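Local atomic coordinates of UDP-N-acetylglucosamine 2-epimerase (Methanocaldococcus jannaschii, PDB entry 4NES), a protein that probably catalyses the reversible epimerization at C-2 that interconverts UDP-N-acetylglucosamine and UDP-N-acetylmannosamine. Residues I149-L154 and I159-I164; Y142-T147 and E355-I360; N280-L285 and I336-K341. All blocks are in the same frame, centred on the assembly; numbering follows the deposited sequence.

Contact 1 (I149-L154 and I159-I164); sequences IAKNNL and IEENKI
K151 and E161 meet in a salt bridge across the turn, with K151 NZ 2.8 Å from E161 OE2. The ammonium reaches that oxygen on its anti side, 28° out of the carboxylate plane. Both side chains are extended; with CG of K151 set trans to the backbone N (chi1 169°), the lysine stem passes over I164, its CG 3.8 Å from I164 CG2. The other branch of I164 goes to the next turn of the helix, where CD1 lies 3.8 Å from L154 CB. L154 in turn sends CD2 to within 3.5 Å of I159 CD1, so one leucine touches both isoleucines through different atoms. Beside this methyl contact the backbone closes the turn: I159 N donates to L154 O over 3.2 Å, with an angle of 158° at the hydrogen. The segments belong to a beta-alpha-beta crossover in the N-terminal Rossmann-like half of a GT-B fold: helix 148-156 leaves strand 142-145, and the chain returns through a short 3-10 turn, 161-163, into the neighbouring parallel strand 164-166. That turn is held by the bonds K163 N to E160 O and I164 N to E161 O, which help to set the positions of E161 and I164 relative to the helix. Further out, L143 of strand 142-145 lies against both L154 and I159, while D137 and H138 of helix 128-138 touch L154 and I159 respectively. L155 adds contacts to E161 and I164.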
# COMPACT_ATOMS: atom_id res chain seq x y z
N ILE A 149 12.90 -19.07 0.19
CA ILE A 149 12.57 -18.34 -1.04
C ILE A 149 11.82 -17.05 -0.73
O ILE A 149 12.14 -15.98 -1.25
CB ILE A 149 11.73 -19.20 -2.00
CG1 ILE A 149 12.58 -20.33 -2.58
CG2 ILE A 149 11.12 -18.34 -3.11
CD1 ILE A 149 13.86 -19.86 -3.23
N ALA A 150 10.82 -17.15 0.14
CA ALA A 150 10.04 -16.00 0.56
C ALA A 150 10.92 -14.98 1.29
O ALA A 150 10.82 -13.77 1.05
CB ALA A 150 8.87 -16.44 1.43
N LYS A 151 11.79 -15.45 2.18
CA LYS A 151 12.72 -14.55 2.86
C LYS A 151 13.60 -13.81 1.85
O LYS A 151 13.79 -12.60 1.94
CB LYS A 151 13.60 -15.30 3.86
CG LYS A 151 14.75 -14.44 4.37
CD LYS A 151 15.42 -15.06 5.57
CE LYS A 151 16.59 -14.19 6.05
NZ LYS A 151 17.23 -14.76 7.27
N ASN A 152 14.11 -14.55 0.87
CA ASN A 152 14.96 -13.93 -0.14
C ASN A 152 14.20 -12.91 -0.99
O ASN A 152 14.76 -11.87 -1.36
CB ASN A 152 15.65 -14.99 -0.99
CG ASN A 152 16.75 -15.70 -0.23
OD1 ASN A 152 17.33 -15.14 0.69
ND2 ASN A 152 17.05 -16.93 -0.63
N ASN A 153 12.93 -13.19 -1.28
CA ASN A 153 12.07 -12.21 -1.95
C ASN A 153 12.00 -10.90 -1.17
O ASN A 153 12.10 -9.80 -1.74
CB ASN A 153 10.66 -12.76 -2.14
CG ASN A 153 10.59 -13.82 -3.20
OD1 ASN A 153 11.49 -13.95 -4.04
ND2 ASN A 153 9.50 -14.57 -3.20
N LEU A 154 11.82 -11.01 0.14
CA LEU A 154 11.74 -9.84 1.00
C LEU A 154 13.06 -9.08 1.05
O LEU A 154 13.08 -7.85 0.95
CB LEU A 154 11.31 -10.26 2.40
CG LEU A 154 9.90 -10.85 2.44
CD1 LEU A 154 9.65 -11.61 3.71
CD2 LEU A 154 8.87 -9.74 2.27
N ILE A 159 13.81 -5.13 2.52
CA ILE A 159 13.27 -5.23 3.87
C ILE A 159 14.36 -5.72 4.81
O ILE A 159 15.16 -6.59 4.46
CB ILE A 159 12.03 -6.15 3.88
CG1 ILE A 159 10.86 -5.43 3.21
CG2 ILE A 159 11.64 -6.58 5.30
CD1 ILE A 159 9.78 -6.34 2.73
N GLU A 160 14.41 -5.13 6.00
CA GLU A 160 15.45 -5.44 6.97
C GLU A 160 15.36 -6.87 7.48
O GLU A 160 14.28 -7.36 7.84
CB GLU A 160 15.40 -4.45 8.13
CG GLU A 160 14.04 -3.78 8.33
CD GLU A 160 13.73 -2.66 7.33
OE1 GLU A 160 14.43 -1.62 7.33
OE2 GLU A 160 12.76 -2.80 6.55
N GLU A 161 16.51 -7.55 7.51
CA GLU A 161 16.52 -8.96 7.87
C GLU A 161 15.97 -9.23 9.27
O GLU A 161 15.38 -10.28 9.51
CB GLU A 161 17.93 -9.55 7.73
CG GLU A 161 17.95 -11.07 7.87
CD GLU A 161 19.25 -11.70 7.41
OE1 GLU A 161 20.13 -10.96 6.93
OE2 GLU A 161 19.38 -12.94 7.53
N ASN A 162 16.15 -8.28 10.19
CA ASN A 162 15.70 -8.54 11.56
C ASN A 162 14.18 -8.57 11.73
O ASN A 162 13.68 -8.98 12.79
CB ASN A 162 16.38 -7.61 12.58
CG ASN A 162 16.03 -6.15 12.40
OD1 ASN A 162 15.24 -5.79 11.52
ND2 ASN A 162 16.61 -5.30 13.23
N LYS A 163 13.46 -8.16 10.69
CA LYS A 163 12.00 -8.23 10.68
C LYS A 163 11.48 -9.58 10.17
O LYS A 163 10.29 -9.88 10.31
CB LYS A 163 11.43 -7.16 9.75
CG LYS A 163 11.55 -5.71 10.20
CD LYS A 163 10.82 -4.84 9.18
CE LYS A 163 10.51 -3.45 9.70
NZ LYS A 163 11.73 -2.70 10.11
N ILE A 164 12.37 -10.37 9.57
CA ILE A 164 11.96 -11.58 8.85
C ILE A 164 12.25 -12.84 9.65
O ILE A 164 13.37 -13.05 10.13
CB ILE A 164 12.69 -11.68 7.50
CG1 ILE A 164 12.54 -10.38 6.70
CG2 ILE A 164 12.15 -12.85 6.68
CD1 ILE A 164 13.46 -10.33 5.50

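Contact 2 (Y142-T147 and E355-I360); sequences YLFAPT and ERIVRI
Y142 and F144 sit on a strand segment that runs nearly antiparallel to the helix segment bearing I357 and I360, at 163° between directions, with 10.6 Å separating the two short axes at their closest. F144 has the largest share of the contact. Its CB points toward the helix, and with CG opposite the carbonyl carbon about CA-CB (chi1 -64°) its ring meets two isoleucines in different ways, one over a face and one at the rim. I357 covers the face: CG2 stands 4.0 Å from the ring centroid, 18° off the normal, a CH-pi contact, while CG1 of I357 reaches the CG and CD1 side of the ring. I360 comes to the edge, its CG2 near the ring plane and 3.8 Å from F144 CE1. The same I360 CG2 also touches Y142, 4.1 Å from CD2. This is the last helix, 353-363, returning from the C-terminal half of the GT-B fold to pack on the parallel sheet of the N-terminal half. An alanine at F144 would remove the ring and would probably leave a gap under I357 CG1 and CG2 and beside I360 CG2, with the helix less closely seated on this strand. Around the pair, I357 also meets V116 of strand 112-116 and I19 of helix 10-23, and V358 rests on A22 and L23 of that helix. F165 of strand 164-166 touches both Y142 and I360.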
# COMPACT_ATOMS: atom_id res chain seq x y z
N TYR A 142 6.67 -7.50 11.61
CA TYR A 142 7.08 -8.89 11.66
C TYR A 142 6.63 -9.54 10.37
O TYR A 142 5.45 -9.46 10.01
CB TYR A 142 6.43 -9.62 12.84
CG TYR A 142 6.72 -9.04 14.20
CD1 TYR A 142 5.97 -7.98 14.68
CD2 TYR A 142 7.73 -9.56 15.00
CE1 TYR A 142 6.22 -7.45 15.93
CE2 TYR A 142 7.98 -9.02 16.26
CZ TYR A 142 7.22 -7.97 16.71
OH TYR A 142 7.45 -7.43 17.95
N LEU A 143 7.55 -10.22 9.69
CA LEU A 143 7.25 -10.88 8.43
C LEU A 143 7.50 -12.35 8.61
O LEU A 143 8.65 -12.79 8.71
CB LEU A 143 8.11 -10.31 7.30
CG LEU A 143 7.70 -8.87 7.01
CD1 LEU A 143 8.64 -7.87 7.63
CD2 LEU A 143 7.56 -8.62 5.52
N PHE A 144 6.41 -13.11 8.72
CA PHE A 144 6.51 -14.54 8.97
C PHE A 144 6.50 -15.26 7.63
O PHE A 144 5.44 -15.55 7.07
CB PHE A 144 5.38 -14.99 9.90
CG PHE A 144 5.47 -14.37 11.26
CD1 PHE A 144 6.55 -14.67 12.09
CD2 PHE A 144 4.52 -13.45 11.70
CE1 PHE A 144 6.66 -14.10 13.34
CE2 PHE A 144 4.63 -12.89 12.96
CZ PHE A 144 5.70 -13.20 13.78
N ALA A 145 7.70 -15.54 7.13
CA ALA A 145 7.89 -16.14 5.82
C ALA A 145 7.80 -17.66 5.92
O ALA A 145 8.27 -18.26 6.89
CB ALA A 145 9.24 -15.72 5.25
N PRO A 146 7.18 -18.30 4.92
CA PRO A 146 7.05 -19.76 5.04
C PRO A 146 8.31 -20.51 4.62
O PRO A 146 8.52 -21.64 5.07
CB PRO A 146 5.89 -20.08 4.09
CG PRO A 146 5.97 -18.98 3.06
CD PRO A 146 6.36 -17.75 3.83
N THR A 147 9.13 -19.89 3.78
CA THR A 147 10.31 -20.55 3.22
C THR A 147 11.45 -19.57 3.04
O THR A 147 11.27 -18.35 3.10
CB THR A 147 10.02 -21.11 1.81
OG1 THR A 147 9.72 -20.02 0.93
CG2 THR A 147 8.87 -22.09 1.81
N GLU A 355 2.65 -22.02 16.72
CA GLU A 355 3.28 -21.86 18.03
C GLU A 355 4.52 -20.98 17.93
O GLU A 355 4.74 -20.15 18.81
CB GLU A 355 3.60 -23.23 18.63
CG GLU A 355 2.37 -23.99 19.16
CD GLU A 355 1.90 -23.52 20.52
OE1 GLU A 355 2.50 -22.58 21.09
OE2 GLU A 355 0.92 -24.11 21.04
N ARG A 356 5.30 -21.13 16.87
CA ARG A 356 6.52 -20.33 16.72
C ARG A 356 6.19 -18.85 16.53
O ARG A 356 6.83 -17.98 17.12
CB ARG A 356 7.36 -20.84 15.55
CG ARG A 356 8.54 -19.94 15.19
CD ARG A 356 9.84 -20.34 15.88
NE ARG A 356 10.98 -19.72 15.21
CZ ARG A 356 11.64 -18.66 15.65
NH1 ARG A 356 11.29 -18.09 16.78
NH2 ARG A 356 12.65 -18.17 14.94
N ILE A 357 5.16 -18.57 15.73
CA ILE A 357 4.69 -17.20 15.51
C ILE A 357 4.27 -16.55 16.82
O ILE A 357 4.68 -15.42 17.11
CB ILE A 357 3.54 -17.19 14.51
CG1 ILE A 357 4.10 -17.45 13.11
CG2 ILE A 357 2.82 -15.84 14.53
CD1 ILE A 357 3.03 -17.75 12.06
N VAL A 358 3.49 -17.26 17.63
CA VAL A 358 3.05 -16.70 18.90
C VAL A 358 4.23 -16.48 19.86
O VAL A 358 4.27 -15.48 20.58
CB VAL A 358 1.94 -17.57 19.54
CG1 VAL A 358 1.58 -17.09 20.93
CG2 VAL A 358 0.70 -17.53 18.67
N ARG A 359 5.20 -17.39 19.87
CA ARG A 359 6.40 -17.19 20.69
C ARG A 359 7.17 -15.94 20.26
O ARG A 359 7.57 -15.13 21.11
CB ARG A 359 7.32 -18.42 20.65
CG ARG A 359 8.55 -18.29 21.55
CD ARG A 359 9.46 -19.51 21.42
NE ARG A 359 10.76 -19.29 22.06
CZ ARG A 359 11.03 -19.55 23.33
NH1 ARG A 359 10.09 -20.05 24.11
NH2 ARG A 359 12.24 -19.32 23.82
N ILE A 360 7.34 -15.76 18.96
CA ILE A 360 8.04 -14.58 18.46
C ILE A 360 7.33 -13.29 18.86
O ILE A 360 7.98 -12.32 19.28
CB ILE A 360 8.26 -14.64 16.93
CG1 ILE A 360 9.26 -15.75 16.59
CG2 ILE A 360 8.76 -13.29 16.37
CD1 ILE A 360 9.27 -16.18 15.14

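Contact 3 (N280-L285 and I336-K341); sequences NAELIL and IMLNKK
L338 reaches E282 and L283 with a single methyl, CD1, which serves both neighbours. E282 is stretched out, its CG trans to the backbone N (chi1 -177°) and the chain straight beyond, so its carboxylate end is carried to the leucine although its CB does not face the helix. There L338 CD1 lies 3.6 Å from E282 OE2 and 3.7 Å from E282 CD, and the two side chains cross at about a right angle. The contact is van der Waals in kind; the charge of E282 is met by K234, whose NZ forms a salt bridge with OE1. L283 points its CB toward the helix, and its CD2 comes within 3.9 Å of the same L338 CD1, again crossing at about a right angle. Both leucines depart from the usual staggered torsions: L283 has chi1 at 95°, and L338, whose CB does not point at the strand, still brings CD1 over to E282 and L283 with chi1 at -117°. L338 also touches a crystal neighbour, which may influence its shape. M337, a selenomethionine, starts toward L283 with its CB, but its end leads away; the side chain also packs on P301 and I303. The contact joins helix 327-338 to strand 283-286 in the parallel sheet of the C-terminal Rossmann-like half. That strand lies between 201-205, where F202 touches both E282 and L283, and 302-304, where I303 meets L283 and L285; helix 215-232 supplies Y232 against L338, and I225 and I228 against L285.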
# COMPACT_ATOMS: atom_id res chain seq x y z
N ASN A 280 -7.91 -38.10 -1.00
CA ASN A 280 -8.30 -39.27 -1.78
C ASN A 280 -8.37 -39.06 -3.29
O ASN A 280 -8.71 -39.98 -4.03
CB ASN A 280 -9.63 -39.82 -1.25
CG ASN A 280 -9.49 -40.43 0.13
OD1 ASN A 280 -9.02 -41.56 0.26
ND2 ASN A 280 -9.89 -39.70 1.16
N ALA A 281 -8.02 -37.87 -3.75
CA ALA A 281 -8.08 -37.54 -5.17
C ALA A 281 -6.91 -38.20 -5.90
O ALA A 281 -5.81 -38.29 -5.35
CB ALA A 281 -8.03 -36.04 -5.35
N GLU A 282 -7.14 -38.66 -7.13
CA GLU A 282 -6.03 -39.20 -7.92
C GLU A 282 -5.12 -38.05 -8.34
O GLU A 282 -3.90 -38.19 -8.41
CB GLU A 282 -6.53 -39.97 -9.14
CG GLU A 282 -5.39 -40.60 -9.95
CD GLU A 282 -5.88 -41.47 -11.08
OE1 GLU A 282 -7.04 -41.30 -11.51
OE2 GLU A 282 -5.10 -42.33 -11.54
N LEU A 283 -5.73 -36.90 -8.61
CA LEU A 283 -4.95 -35.69 -8.82
C LEU A 283 -5.83 -34.47 -8.56
O LEU A 283 -7.06 -34.56 -8.54
CB LEU A 283 -4.25 -35.71 -10.19
CG LEU A 283 -4.79 -35.08 -11.45
CD1 LEU A 283 -4.38 -33.64 -11.47
CD2 LEU A 283 -4.23 -35.79 -12.69
N ILE A 284 -5.18 -33.34 -8.26
CA ILE A 284 -5.88 -32.11 -7.94
C ILE A 284 -5.62 -31.06 -9.02
O ILE A 284 -4.49 -30.87 -9.46
CB ILE A 284 -5.44 -31.60 -6.54
CG1 ILE A 284 -5.97 -32.54 -5.45
CG2 ILE A 284 -5.90 -30.17 -6.32
CD1 ILE A 284 -5.29 -32.38 -4.09
N LEU A 285 -6.69 -30.41 -9.49
CA LEU A 285 -6.60 -29.35 -10.49
C LEU A 285 -7.10 -28.08 -9.84
O LEU A 285 -8.22 -28.05 -9.33
CB LEU A 285 -7.51 -29.66 -11.67
CG LEU A 285 -7.42 -31.06 -12.27
CD1 LEU A 285 -8.63 -31.34 -13.17
CD2 LEU A 285 -6.15 -31.15 -13.06
N ILE A 336 1.67 -36.74 -17.28
CA ILE A 336 2.87 -36.68 -16.45
C ILE A 336 2.52 -36.96 -14.99
O ILE A 336 3.15 -37.79 -14.34
CB ILE A 336 3.54 -35.29 -16.55
CG1 ILE A 336 4.05 -35.06 -17.98
CG2 ILE A 336 4.68 -35.16 -15.54
CD1 ILE A 336 4.50 -33.64 -18.25
N MSE A 337 1.49 -36.29 -14.49
CA MSE A 337 1.14 -36.41 -13.08
C MSE A 337 0.48 -37.74 -12.72
O MSE A 337 0.61 -38.21 -11.59
CB MSE A 337 0.28 -35.22 -12.65
CG MSE A 337 1.03 -33.91 -12.65
SE MSE A 337 2.74 -34.07 -11.71
CE MSE A 337 2.66 -32.45 -10.67
N LEU A 338 -0.22 -38.35 -13.67
CA LEU A 338 -0.82 -39.67 -13.48
C LEU A 338 0.25 -40.74 -13.23
O LEU A 338 -0.01 -41.74 -12.56
CB LEU A 338 -1.64 -40.05 -14.72
CG LEU A 338 -3.15 -40.27 -14.61
CD1 LEU A 338 -3.74 -39.61 -13.38
CD2 LEU A 338 -3.83 -39.77 -15.87
N ASN A 339 1.44 -40.52 -13.78
CA ASN A 339 2.54 -41.47 -13.66
C ASN A 339 3.61 -41.03 -12.66
O ASN A 339 4.62 -41.72 -12.46
CB ASN A 339 3.17 -41.71 -15.03
CG ASN A 339 2.24 -42.45 -15.98
OD1 ASN A 339 2.22 -43.68 -16.01
ND2 ASN A 339 1.46 -41.70 -16.75
N LYS A 340 3.38 -39.88 -12.04
CA LYS A 340 4.32 -39.30 -11.09
C LYS A 340 4.34 -40.08 -9.77
O LYS A 340 3.29 -40.33 -9.18
CB LYS A 340 3.93 -37.84 -10.84
CG LYS A 340 4.67 -37.15 -9.71
CD LYS A 340 6.09 -36.79 -10.12
CE LYS A 340 6.79 -36.06 -8.99
NZ LYS A 340 8.24 -35.88 -9.25
N LYS A 341 5.53 -40.48 -9.32
CA LYS A 341 5.67 -41.10 -8.01
C LYS A 341 5.34 -40.06 -6.94
O LYS A 341 5.87 -38.95 -6.97
CB LYS A 341 7.09 -41.62 -7.79
CG LYS A 341 7.51 -42.75 -8.71
CD LYS A 341 8.98 -43.06 -8.50
CE LYS A 341 9.21 -44.54 -8.27
NZ LYS A 341 8.28 -45.05 -7.22

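Contacts 1 and 2 lie in the N-terminal half of the GT-B fold, their centres 12 Å apart, and share strand 142-145. L143 and A145 of that strand face helix 148-156 of contact 1, whereas Y142 and F144 face helix 353-363 in contact 2, so the two contacts cover the sheet from either side. Contact 3 belongs to the other half, with centres 33 Å from contact 1 and 32 Å from contact 2 and nearest atoms about 17 Å away. Along the chain, both contacts 1 and 3 fall between the two segments of contact 2: the chain builds the C-terminal half, then comes back, so the last helix, 353-363, packs against the first half, as in other GT-B proteins.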